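Local coordinates for regulatory Subunit of Protein Kinase A (cAMP-dependent) from Euglena gracilis (Euglena gracilis, PDB 6RSX) that binds cAMP in two cyclic nucleotide-binding domains and, as the regulatory subunit of protein kinase A, probably controls its catalytic subunit, at residues I35-C38 / L39-N42; G41-L44 / F45-L48; I147-T150 / Q151-K155; M178-A181 / D182-P186; A268-G271 / P272-I276. All blocks are in the same frame, centred on the assembly; numbering follows the deposited sequence.

Interaction 1 of 5, residues I35-C38 / L39-N42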
loop_
_atom_site.group_PDB
_atom_site.type_symbol
_atom_site.label_atom_id
_atom_site.label_comp_id
_atom_site.label_asym_id
_atom_site.label_seq_id
_atom_site.Cartn_x
_atom_site.Cartn_y
_atom_site.Cartn_z
ATOM N N ILE A 35 -15.469 -11.270 7.893
ATOM C CA ILE A 35 -14.376 -11.164 6.937
ATOM C C ILE A 35 -14.202 -9.727 6.472
ATOM O O ILE A 35 -13.074 -9.204 6.411
ATOM C CB ILE A 35 -14.616 -12.139 5.764
ATOM C CG1 ILE A 35 -14.487 -13.558 6.279
ATOM C CG2 ILE A 35 -13.638 -11.858 4.642
ATOM C CD1 ILE A 35 -15.051 -14.614 5.301
ATOM N N GLU A 36 -15.317 -9.045 6.165
ATOM C CA GLU A 36 -15.244 -7.655 5.735
ATOM C C GLU A 36 -14.515 -6.797 6.759
ATOM O O GLU A 36 -13.712 -5.934 6.388
ATOM C CB GLU A 36 -16.647 -7.094 5.493
ATOM C CG GLU A 36 -17.374 -7.696 4.320
ATOM C CD GLU A 36 -18.775 -7.130 4.162
ATOM O OE1 GLU A 36 -19.133 -6.190 4.907
ATOM O OE2 GLU A 36 -19.522 -7.631 3.295
ATOM N N LYS A 37 -14.779 -7.021 8.050
ATOM C CA LYS A 37 -14.123 -6.216 9.092
ATOM C C LYS A 37 -12.618 -6.399 9.040
ATOM O O LYS A 37 -11.840 -5.435 9.153
ATOM C CB LYS A 37 -14.642 -6.629 10.470
ATOM C CG LYS A 37 -15.770 -5.770 11.028
ATOM C CD LYS A 37 -16.616 -6.568 12.031
ATOM C CE LYS A 37 -15.785 -7.060 13.212
ATOM N NZ LYS A 37 -15.299 -5.985 14.134
ATOM N N CYS A 38 -12.197 -7.648 8.861
ATOM C CA CYS A 38 -10.786 -7.975 8.768
ATOM C C CYS A 38 -10.164 -7.381 7.499
ATOM O O CYS A 38 -9.078 -6.801 7.555
ATOM C CB CYS A 38 -10.651 -9.503 8.845
ATOM S SG CYS A 38 -9.007 -10.145 8.615
ATOM N N LEU A 39 -10.851 -7.474 6.354
ATOM C CA LEU A 39 -10.287 -7.060 5.069
ATOM C C LEU A 39 -10.339 -5.560 4.830
ATOM O O LEU A 39 -9.732 -5.073 3.866
ATOM C CB LEU A 39 -11.006 -7.764 3.919
ATOM C CG LEU A 39 -10.966 -9.300 3.946
ATOM C CD1 LEU A 39 -11.542 -9.821 2.661
ATOM C CD2 LEU A 39 -9.557 -9.888 4.154
ATOM N N ARG A 40 -11.035 -4.814 5.683
ATOM C CA ARG A 40 -11.097 -3.381 5.501
ATOM C C ARG A 40 -9.673 -2.839 5.543
ATOM O O ARG A 40 -8.853 -3.231 6.388
ATOM C CB ARG A 40 -11.982 -2.756 6.586
ATOM C CG ARG A 40 -12.356 -1.293 6.362
ATOM C CD ARG A 40 -13.468 -0.907 7.325
ATOM N NE ARG A 40 -14.566 -1.882 7.291
ATOM C CZ ARG A 40 -15.670 -1.820 8.037
ATOM N NH1 ARG A 40 -15.846 -0.816 8.890
ATOM N NH2 ARG A 40 -16.604 -2.766 7.925
ATOM N N GLY A 41 -9.351 -1.990 4.593
ATOM C CA GLY A 41 -8.041 -1.385 4.583
ATOM C C GLY A 41 -6.937 -2.225 3.972
ATOM O O GLY A 41 -5.854 -1.692 3.717
ATOM N N ASN A 42 -7.153 -3.532 3.719
ATOM C CA ASN A 42 -6.139 -4.270 2.979
ATOM C C ASN A 42 -6.274 -3.944 1.490
ATOM O O ASN A 42 -7.320 -4.194 0.894
ATOM C CB ASN A 42 -6.276 -5.778 3.228
ATOM C CG ASN A 42 -5.218 -6.576 2.504
ATOM O OD1 ASN A 42 -5.286 -6.695 1.292
ATOM N ND2 ASN A 42 -4.234 -7.131 3.240
#

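Interaction 2 of 5, residues G41-L44 / F45-L48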
loop_
_atom_site.group_PDB
_atom_site.type_symbol
_atom_site.label_atom_id
_atom_site.label_comp_id
_atom_site.label_asym_id
_atom_site.label_seq_id
_atom_site.Cartn_x
_atom_site.Cartn_y
_atom_site.Cartn_z
ATOM N N GLY A 41 -9.351 -1.990 4.593
ATOM C CA GLY A 41 -8.041 -1.385 4.583
ATOM C C GLY A 41 -6.937 -2.225 3.972
ATOM O O GLY A 41 -5.854 -1.692 3.717
ATOM N N ASN A 42 -7.153 -3.532 3.719
ATOM C CA ASN A 42 -6.139 -4.270 2.979
ATOM C C ASN A 42 -6.274 -3.944 1.490
ATOM O O ASN A 42 -7.320 -4.194 0.894
ATOM C CB ASN A 42 -6.276 -5.778 3.228
ATOM C CG ASN A 42 -5.218 -6.576 2.504
ATOM O OD1 ASN A 42 -5.286 -6.695 1.292
ATOM N ND2 ASN A 42 -4.234 -7.131 3.240
ATOM N N ILE A 43 -5.208 -3.440 0.862
ATOM C CA ILE A 43 -5.411 -2.896 -0.474
ATOM C C ILE A 43 -5.644 -3.996 -1.503
ATOM O O ILE A 43 -6.359 -3.775 -2.484
ATOM C CB ILE A 43 -4.259 -1.978 -0.915
ATOM C CG1 ILE A 43 -4.662 -1.230 -2.194
ATOM C CG2 ILE A 43 -3.007 -2.739 -1.165
ATOM C CD1 ILE A 43 -5.835 -0.236 -2.006
ATOM N N LEU A 44 -5.102 -5.200 -1.287
ATOM C CA LEU A 44 -5.297 -6.255 -2.289
ATOM C C LEU A 44 -6.760 -6.627 -2.435
ATOM O O LEU A 44 -7.208 -6.940 -3.540
ATOM C CB LEU A 44 -4.474 -7.485 -1.944
ATOM C CG LEU A 44 -2.981 -7.248 -2.011
ATOM C CD1 LEU A 44 -2.242 -8.479 -1.532
ATOM C CD2 LEU A 44 -2.555 -6.880 -3.441
ATOM N N PHE A 45 -7.528 -6.578 -1.350
ATOM C CA PHE A 45 -8.936 -6.932 -1.437
ATOM C C PHE A 45 -9.814 -5.752 -1.783
ATOM O O PHE A 45 -10.864 -5.942 -2.400
ATOM C CB PHE A 45 -9.405 -7.577 -0.128
ATOM C CG PHE A 45 -8.805 -8.922 0.130
ATOM C CD1 PHE A 45 -7.590 -9.054 0.796
ATOM C CD2 PHE A 45 -9.450 -10.078 -0.313
ATOM C CE1 PHE A 45 -7.033 -10.300 1.029
ATOM C CE2 PHE A 45 -8.909 -11.325 -0.065
ATOM C CZ PHE A 45 -7.691 -11.444 0.588
ATOM N N ARG A 46 -9.408 -4.526 -1.417
ATOM C CA ARG A 46 -10.197 -3.354 -1.769
ATOM C C ARG A 46 -10.429 -3.259 -3.268
ATOM O O ARG A 46 -11.458 -2.731 -3.704
ATOM C CB ARG A 46 -9.507 -2.078 -1.271
ATOM C CG ARG A 46 -10.361 -0.821 -1.454
ATOM C CD ARG A 46 -9.667 0.407 -0.911
ATOM N NE ARG A 46 -9.371 0.253 0.509
ATOM C CZ ARG A 46 -8.488 0.995 1.159
ATOM N NH1 ARG A 46 -7.812 1.938 0.508
ATOM N NH2 ARG A 46 -8.272 0.797 2.454
ATOM N N SER A 47 -9.485 -3.750 -4.071
ATOM C CA SER A 47 -9.595 -3.609 -5.523
ATOM C C SER A 47 -10.641 -4.548 -6.130
ATOM O O SER A 47 -11.309 -4.183 -7.109
ATOM C CB SER A 47 -8.227 -3.859 -6.156
ATOM O OG SER A 47 -7.478 -4.764 -5.366
ATOM N N LEU A 48 -10.791 -5.748 -5.571
ATOM C CA LEU A 48 -11.705 -6.741 -6.128
ATOM C C LEU A 48 -13.090 -6.154 -6.337
ATOM O O LEU A 48 -13.605 -5.429 -5.486
ATOM C CB LEU A 48 -11.812 -7.943 -5.192
ATOM C CG LEU A 48 -10.496 -8.621 -4.873
ATOM C CD1 LEU A 48 -10.736 -9.585 -3.750
ATOM C CD2 LEU A 48 -9.956 -9.338 -6.110
#

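Interaction 3 of 5, residues I147-T150 / Q151-K155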
loop_
_atom_site.group_PDB
_atom_site.type_symbol
_atom_site.label_atom_id
_atom_site.label_comp_id
_atom_site.label_asym_id
_atom_site.label_seq_id
_atom_site.Cartn_x
_atom_site.Cartn_y
_atom_site.Cartn_z
ATOM N N ILE A 147 -8.883 -15.249 -8.369
ATOM C CA ILE A 147 -9.368 -13.888 -8.126
ATOM C C ILE A 147 -8.290 -12.834 -7.879
ATOM O O ILE A 147 -8.570 -11.639 -8.076
ATOM C CB ILE A 147 -10.382 -13.867 -6.972
ATOM C CG1 ILE A 147 -9.672 -14.135 -5.659
ATOM C CG2 ILE A 147 -11.507 -14.881 -7.209
ATOM C CD1 ILE A 147 -10.579 -13.911 -4.485
ATOM N N LEU A 148 -7.085 -13.201 -7.464
ATOM C CA LEU A 148 -6.078 -12.195 -7.131
ATOM C C LEU A 148 -4.824 -12.234 -7.995
ATOM O O LEU A 148 -4.169 -11.197 -8.132
ATOM C CB LEU A 148 -5.663 -12.323 -5.651
ATOM C CG LEU A 148 -6.607 -11.710 -4.619
ATOM C CD1 LEU A 148 -6.207 -12.144 -3.207
ATOM C CD2 LEU A 148 -6.562 -10.180 -4.764
ATOM N N LEU A 149 -4.476 -13.382 -8.598
ATOM C CA LEU A 149 -3.128 -13.529 -9.149
ATOM C C LEU A 149 -2.881 -12.570 -10.317
ATOM O O LEU A 149 -1.855 -11.874 -10.356
ATOM C CB LEU A 149 -2.880 -14.997 -9.565
ATOM C CG LEU A 149 -1.471 -15.278 -10.095
ATOM C CD1 LEU A 149 -1.076 -16.744 -9.927
ATOM C CD2 LEU A 149 -1.438 -14.889 -11.556
ATOM N N THR A 150 -3.817 -12.510 -11.271
ATOM C CA THR A 150 -3.563 -11.805 -12.526
ATOM C C THR A 150 -3.368 -10.313 -12.296
ATOM O O THR A 150 -2.348 -9.735 -12.682
ATOM C CB THR A 150 -4.711 -12.037 -13.510
ATOM O OG1 THR A 150 -4.826 -13.435 -13.782
ATOM C CG2 THR A 150 -4.441 -11.288 -14.801
ATOM N N GLN A 151 -4.350 -9.666 -11.677
ATOM C CA GLN A 151 -4.258 -8.216 -11.529
ATOM C C GLN A 151 -3.174 -7.818 -10.536
ATOM O O GLN A 151 -2.596 -6.733 -10.670
ATOM C CB GLN A 151 -5.616 -7.615 -11.160
ATOM C CG GLN A 151 -6.046 -7.737 -9.738
ATOM C CD GLN A 151 -6.851 -8.996 -9.459
ATOM O OE1 GLN A 151 -6.766 -9.992 -10.187
ATOM N NE2 GLN A 151 -7.635 -8.964 -8.384
ATOM N N THR A 152 -2.858 -8.672 -9.548
ATOM C CA THR A 152 -1.788 -8.300 -8.617
ATOM C C THR A 152 -0.436 -8.331 -9.316
ATOM O O THR A 152 0.375 -7.401 -9.169
ATOM C CB THR A 152 -1.780 -9.212 -7.388
ATOM O OG1 THR A 152 -3.058 -9.178 -6.771
ATOM C CG2 THR A 152 -0.704 -8.753 -6.352
ATOM N N MET A 153 -0.175 -9.405 -10.084
ATOM C CA MET A 153 1.079 -9.509 -10.818
ATOM C C MET A 153 1.221 -8.363 -11.820
ATOM O O MET A 153 2.288 -7.750 -11.926
ATOM C CB MET A 153 1.160 -10.863 -11.532
ATOM C CG MET A 153 2.575 -11.187 -11.932
ATOM S SD MET A 153 2.567 -12.776 -12.794
ATOM C CE MET A 153 1.624 -13.692 -11.608
ATOM N N ARG A 154 0.148 -8.049 -12.546
ATOM C CA ARG A 154 0.221 -6.996 -13.557
ATOM C C ARG A 154 0.576 -5.642 -12.942
ATOM O O ARG A 154 1.457 -4.930 -13.438
ATOM C CB ARG A 154 -1.105 -6.907 -14.305
ATOM C CG ARG A 154 -1.134 -5.751 -15.289
ATOM C CD ARG A 154 -2.241 -5.919 -16.292
ATOM N NE ARG A 154 -3.548 -5.976 -15.652
ATOM C CZ ARG A 154 -4.356 -7.026 -15.711
ATOM N NH1 ARG A 154 -3.991 -8.104 -16.398
ATOM N NH2 ARG A 154 -5.530 -6.990 -15.091
ATOM N N LYS A 155 -0.117 -5.268 -11.865
ATOM C CA LYS A 155 0.102 -3.967 -11.237
ATOM C C LYS A 155 1.542 -3.833 -10.749
ATOM O O LYS A 155 2.181 -2.779 -10.918
ATOM C CB LYS A 155 -0.895 -3.799 -10.090
ATOM C CG LYS A 155 -0.799 -2.449 -9.329
ATOM C CD LYS A 155 -1.845 -1.492 -9.803
ATOM C CE LYS A 155 -1.718 -0.140 -9.050
ATOM N NZ LYS A 155 -2.302 -0.174 -7.659
#

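Interaction 4 of 5, residues M178-A181 / D182-P186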
loop_
_atom_site.group_PDB
_atom_site.type_symbol
_atom_site.label_atom_id
_atom_site.label_comp_id
_atom_site.label_asym_id
_atom_site.label_seq_id
_atom_site.Cartn_x
_atom_site.Cartn_y
_atom_site.Cartn_z
ATOM N N MET A 178 7.078 -3.594 -4.070
ATOM C CA MET A 178 5.896 -4.337 -4.483
ATOM C C MET A 178 4.654 -3.860 -3.744
ATOM O O MET A 178 3.586 -3.709 -4.345
ATOM C CB MET A 178 6.111 -5.838 -4.243
ATOM C CG MET A 178 7.430 -6.334 -4.757
ATOM S SD MET A 178 7.447 -8.147 -4.760
ATOM C CE MET A 178 6.397 -8.579 -6.161
ATOM N N THR A 179 4.759 -3.659 -2.434
ATOM C CA THR A 179 3.577 -3.262 -1.675
ATOM C C THR A 179 3.214 -1.815 -1.994
ATOM O O THR A 179 2.035 -1.452 -1.973
ATOM C CB THR A 179 3.814 -3.457 -0.177
ATOM O OG1 THR A 179 4.989 -2.765 0.190
ATOM C CG2 THR A 179 4.053 -4.915 0.140
ATOM N N MET A 180 4.211 -1.014 -2.358
ATOM C CA MET A 180 3.925 0.350 -2.802
ATOM C C MET A 180 3.158 0.313 -4.115
ATOM O O MET A 180 2.138 0.996 -4.270
ATOM C CB MET A 180 5.229 1.148 -2.927
ATOM C CG MET A 180 5.005 2.620 -3.382
ATOM S SD MET A 180 3.998 3.581 -2.232
ATOM C CE MET A 180 5.021 3.611 -0.795
ATOM N N ALA A 181 3.590 -0.543 -5.050
ATOM C CA ALA A 181 2.839 -0.703 -6.281
ATOM C C ALA A 181 1.404 -1.125 -6.013
ATOM O O ALA A 181 0.487 -0.628 -6.673
ATOM C CB ALA A 181 3.529 -1.710 -7.198
ATOM N N ASP A 182 1.182 -2.091 -5.099
ATOM C CA ASP A 182 -0.192 -2.493 -4.793
ATOM C C ASP A 182 -1.039 -1.284 -4.405
ATOM O O ASP A 182 -2.217 -1.178 -4.795
ATOM C CB ASP A 182 -0.226 -3.490 -3.624
ATOM C CG ASP A 182 0.465 -4.825 -3.935
ATOM O OD1 ASP A 182 0.641 -5.166 -5.122
ATOM O OD2 ASP A 182 0.804 -5.543 -2.962
ATOM N N ALA A 183 -0.468 -0.405 -3.586
ATOM C CA ALA A 183 -1.213 0.671 -2.933
ATOM C C ALA A 183 -1.452 1.872 -3.848
ATOM O O ALA A 183 -2.473 2.549 -3.708
ATOM C CB ALA A 183 -0.469 1.132 -1.678
ATOM N N LEU A 184 -0.559 2.141 -4.801
ATOM C CA LEU A 184 -0.688 3.349 -5.625
ATOM C C LEU A 184 -1.935 3.299 -6.520
ATOM O O LEU A 184 -2.259 2.281 -7.134
ATOM C CB LEU A 184 0.577 3.540 -6.472
ATOM C CG LEU A 184 1.824 3.925 -5.677
ATOM C CD1 LEU A 184 3.042 3.779 -6.561
ATOM C CD2 LEU A 184 1.693 5.394 -5.149
ATOM N N GLN A 185 -2.647 4.424 -6.601
ATOM C CA GLN A 185 -3.855 4.528 -7.410
ATOM C C GLN A 185 -3.633 5.503 -8.564
ATOM O O GLN A 185 -3.256 6.664 -8.311
ATOM C CB GLN A 185 -5.012 5.007 -6.531
ATOM C CG GLN A 185 -5.216 4.172 -5.283
ATOM C CD GLN A 185 -5.641 2.769 -5.631
ATOM O OE1 GLN A 185 -6.531 2.571 -6.461
ATOM N NE2 GLN A 185 -5.000 1.772 -5.012
ATOM N N PRO A 186 -3.866 5.113 -9.818
ATOM C CA PRO A 186 -3.686 6.061 -10.927
ATOM C C PRO A 186 -4.761 7.140 -10.912
ATOM O O PRO A 186 -5.922 6.871 -10.593
ATOM C CB PRO A 186 -3.806 5.182 -12.169
ATOM C CG PRO A 186 -4.676 4.029 -11.702
ATOM C CD PRO A 186 -4.244 3.770 -10.296
#

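Interaction 5 of 5, residues A268-G271 / P272-I276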
loop_
_atom_site.group_PDB
_atom_site.type_symbol
_atom_site.label_atom_id
_atom_site.label_comp_id
_atom_site.label_asym_id
_atom_site.label_seq_id
_atom_site.Cartn_x
_atom_site.Cartn_y
_atom_site.Cartn_z
ATOM N N ALA A 268 0.530 4.080 6.559
ATOM C CA ALA A 268 1.060 2.719 6.662
ATOM C C ALA A 268 2.427 2.590 5.996
ATOM O O ALA A 268 3.304 1.885 6.504
ATOM C CB ALA A 268 0.066 1.726 6.051
ATOM N N LEU A 269 2.632 3.253 4.857
ATOM C CA LEU A 269 3.844 3.063 4.065
ATOM C C LEU A 269 4.864 4.201 4.233
ATOM O O LEU A 269 5.852 4.259 3.491
ATOM C CB LEU A 269 3.455 2.875 2.591
ATOM C CG LEU A 269 2.507 1.679 2.320
ATOM C CD1 LEU A 269 2.099 1.551 0.862
ATOM C CD2 LEU A 269 3.119 0.363 2.781
ATOM N N LEU A 270 4.673 5.072 5.221
ATOM C CA LEU A 270 5.492 6.284 5.329
ATOM C C LEU A 270 6.942 5.992 5.722
ATOM O O LEU A 270 7.850 6.707 5.285
ATOM C CB LEU A 270 4.852 7.233 6.329
ATOM C CG LEU A 270 5.582 8.540 6.620
ATOM C CD1 LEU A 270 5.818 9.372 5.348
ATOM C CD2 LEU A 270 4.771 9.311 7.637
ATOM N N GLY A 271 7.184 4.961 6.536
ATOM C CA GLY A 271 8.501 4.653 7.056
ATOM C C GLY A 271 9.686 4.920 6.137
ATOM O O GLY A 271 10.523 5.792 6.406
ATOM N N PRO A 272 9.808 4.153 5.050
ATOM C CA PRO A 272 10.957 4.342 4.152
ATOM C C PRO A 272 10.950 5.653 3.368
ATOM O O PRO A 272 11.922 5.919 2.651
ATOM C CB PRO A 272 10.872 3.128 3.209
ATOM C CG PRO A 272 9.468 2.630 3.340
ATOM C CD PRO A 272 9.064 2.919 4.740
ATOM N N MET A 273 9.907 6.481 3.473
ATOM C CA MET A 273 9.864 7.739 2.733
ATOM C C MET A 273 10.113 8.955 3.609
ATOM O O MET A 273 10.366 10.042 3.076
ATOM C CB MET A 273 8.504 7.923 2.038
ATOM C CG MET A 273 8.225 6.985 0.864
ATOM S SD MET A 273 6.615 7.324 0.095
ATOM C CE MET A 273 5.505 7.149 1.487
ATOM N N GLU A 274 10.026 8.806 4.929
ATOM C CA GLU A 274 9.852 9.980 5.779
ATOM C C GLU A 274 11.066 10.904 5.745
ATOM O O GLU A 274 10.913 12.129 5.745
ATOM C CB GLU A 274 9.550 9.560 7.212
ATOM C CG GLU A 274 9.014 10.700 8.047
ATOM C CD GLU A 274 8.741 10.301 9.482
ATOM O OE1 GLU A 274 9.488 9.448 10.014
ATOM O OE2 GLU A 274 7.776 10.842 10.069
ATOM N N GLU A 275 12.278 10.352 5.734
ATOM C CA GLU A 275 13.452 11.218 5.714
ATOM C C GLU A 275 13.518 12.021 4.423
ATOM O O GLU A 275 13.847 13.210 4.445
ATOM C CB GLU A 275 14.726 10.400 5.891
ATOM C CG GLU A 275 14.991 9.997 7.320
ATOM C CD GLU A 275 16.452 9.689 7.564
ATOM O OE1 GLU A 275 17.287 10.085 6.717
ATOM O OE2 GLU A 275 16.760 9.055 8.597
ATOM N N ILE A 276 13.235 11.383 3.284
ATOM C CA ILE A 276 13.224 12.117 2.025
ATOM C C ILE A 276 12.165 13.212 2.062
ATOM O O ILE A 276 12.414 14.353 1.650
ATOM C CB ILE A 276 13.016 11.162 0.840
ATOM C CG1 ILE A 276 14.300 10.359 0.582
ATOM C CG2 ILE A 276 12.574 11.948 -0.396
ATOM C CD1 ILE A 276 14.172 9.265 -0.475
HETATM O O HOH W 1 10.970 6.492 9.082
#

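Interaction 1 of 5, residues I35-C38 / L39-N42
Leu39 N donates to Ile35 O over 2.8 Å, and this bond is the last sound helical one here. One residue on, the pattern fails. Arg40 N still reaches Glu36 O at 3.0 Å, but the N-H is badly aimed at 124° and the bond is weak. Arg40 then leaves helical backbone angles. The chain reverses in a type II beta turn from Leu39 to Asn42, with Gly41 at a positive phi of 82°. Asn42 N closes the turn by donating to Leu39 O at 3.0 Å. The stretch thus ends helix 29-39 and leads to helix 43-46. A long helix, a short helical turn and a further helix before the barrel match the N3A motif of cAMP-binding domains. Asn42 ND2 is satisfied outside the turn, by Gly110 O and Ser112 OG. Leu39 and Ile35 lie side by side and point the same way, with Leu39 CD1 against Ile35 CG2 at 3.5 Å. The same leucine packs on Val56 of helix 50-59 and Val83 of strand 80-84. With an alanine here, a gap would probably open between Ile35, Val56 and Val83, and the end of the helix would be less firmly seated. Arg40 bends at chi3 (-50°), which brings its guanidinium back toward Lys37. Its NH2 stays 4.4 Å from Lys37 CG. Glu36 OE1 is 5.2 Å from Arg40 NH2, so any attraction is probably weak. Glu36 also has a long, weak ion pair with Lys32.

Interaction 2 of 5, residues G41-L44 / F45-L48
Asn42 holds CG opposite its backbone N (chi1 -179°), and its chi2 of -72° turns OD1 toward Phe45 and the first backbone N-H groups of helix 43-46. This is an N-cap. OD1 takes weak bonds from Leu44 N at 3.0 Å and from Phe45 N at 3.5 Å, while ND2 is held from the side of Gly110. The short helix is the middle element of what looks like the N3A motif of the first cAMP-binding domain. The cap oxygen also meets the edge of the Phe45 ring, close to the ring plane, 3.3 Å from CD1. The amide and ring planes are turned 66° from each other. The Asn42 backbone carbonyl starts the helix. It accepts from Arg46 N at 3.1 Å and, weakly, from Phe45 N. Behind this turn the Phe45 ring packs on Val56, Val83 and Leu148, and Leu44 on Phe81 and Thr152. Helix 43-46 is therefore wedged between the barrel and two longer helices. On the side toward the second domain, Ile43 and Arg46 cross obliquely. Ile43 CD1 comes within 3.9 Å of Arg46 NH1. A bend at chi3 of Arg46 folds the guanidinium back over the start of the helix, where Gly41 lies at its edge. Its charge is met from the second cAMP-binding domain. NH1 forms a salt bridge with Asp262 and NH2 one with Glu264, which ties the short helix to the neighbouring domain. Arg46 NH2 lies 3.1 Å from Gly41 CA.

Interaction 3 of 5, residues I147-T150 / Q151-K155
The start of helix 149-165, just after the barrel of the first cAMP-binding domain, is fixed where Gln151 and Thr152 reach back to Ile147 and Leu148. Helix 141-147 ends at this point, and the two helices together resemble the B/C helix of protein kinase A regulatory subunits. Gln151 folds back on itself through chi1 of 78° and a sharp turn at chi2. This puts NE2 2.9 Å from Ile147 O. The bond lies in the carbonyl plane and within 8° of the glutamine's own amide plane, though the two planes are steeply turned against each other. The side chain thus satisfies a carbonyl at the junction of the two helices. Leu148 O is gripped twice by Thr152. The backbone N donates at 3.2 Å and OG1 at 2.7 Å, from opposite faces of the carbonyl plane. The hydroxyl proton goes to the carbonyl just before the helix, while the threonine side chain packs on Met119. Regular helical bonds follow, from Met153 N to Leu149 O and from Arg154 N to Thr150 O. Arg154 bends at chi3, and its NH1 comes 3.6 Å from Thr150 CG2, with Thr150 O farther off over one face of the guanidinium. Leu149 and Met153 run side by side in the same direction, and Met153 also packs on Tyr120. Their ends are pressed together, with Leu149 CD2 only 3.3 Å from Met153 CE.

Interaction 4 of 5, residues M178-A181 / D182-P186
The carboxylate of Asp182 has Met178 O over one face, 3.3 Å from CG. Leu44 CD2 of helix 43-46 lies over the other. The contact forms the last turn of helix 174-183, which carries Tyr175 of the first cAMP pocket and runs into strand 185-189 of the second domain's barrel. Asp182 has its CG beside its own backbone N (chi1 -65°), which lays the carboxylate back against the preceding turn. Met178 O is an acceptor and offers it no proton. It is used instead by Asp182 N, at 3.0 Å. The charge is met by Arg156 of helix 149-165, in a salt bridge to OD2. An alanine here would probably leave Arg156 without its charged mate and open a gap between Leu44 and the helix. The second flat group is the amide of Gln185. It curls back so that NE2 donates to Ala183 O at 2.9 Å. The bond is near the amide plane but 59° out of the carbonyl plane, so it misses the lone pairs. Leu184 N gives the final helical bond, to Met180 O at 3.0 Å, before the chain turns into the strand. Met180 is bent at chi2 and chi3. Its SD is thereby brought to 4.1 Å from Leu184 CG, while its CG touches Leu184 CD1 at 3.9 Å. Both residues also pack on Leu261. At the helix end, Lys155 NZ of helix 149-165 sits among Ala181 O, Asp182 O and Leu184 O and probably donates to them.

Interaction 5 of 5, residues A268-G271 / P272-I276
Met273 N donates to Leu270 O at 2.8 Å, which closes a tight turn through Gly271 and Pro272; the donor stands 40° above the carbonyl plane. A second backbone bond, from Glu274 N to Gly271 O, is long at 3.4 Å and weak, though nearly straight at 172°. Pro272 N, 3.2 Å from Leu270 O, has no hydrogen to give. The methionine side chain bends at chi3 (-57°) and brings CE to 3.5 Å from Leu269 O. The turn joins helix 263-269, which follows the barrel of the second cAMP-binding domain, to helix 274-280. Further along the chain comes Tyr284, which lines the second cAMP pocket. The inner side of the turn rests on helix 174-183, with Leu269 and Met273 on Met180 and Pro272 on Glu176. Leu270 and Glu274 meet on another side, with Leu270 CG 4.1 Å from Glu274 CB. Beyond that point Glu274 runs out extended. A water donates to Gly271 O at 2.8 Å and, weakly, to Glu274 OE1 at 3.4 Å, linking the turn to the new helix.

Overall arrangement
The five contacts come in order along the chain, the first two overlapping, and most sit on helices flanking the two barrels. Interactions 1 and 2 share Gly41 and Asn42 and touch through Leu39 and Phe45. Interaction 2 then touches interaction 3 through Leu48 and interaction 4 through Ile43 and Leu44, their centres about 12 and 11 Å away. Helices 149-165 and 174-183 link interactions 3 and 4 between the domains. Interaction 5 packs against interaction 4, centres about 14 Å apart, but lies about 25 Å from interaction 3, centre to centre. The helices thus form a continuous path between the two cAMP domains, consistent with communication between their sites.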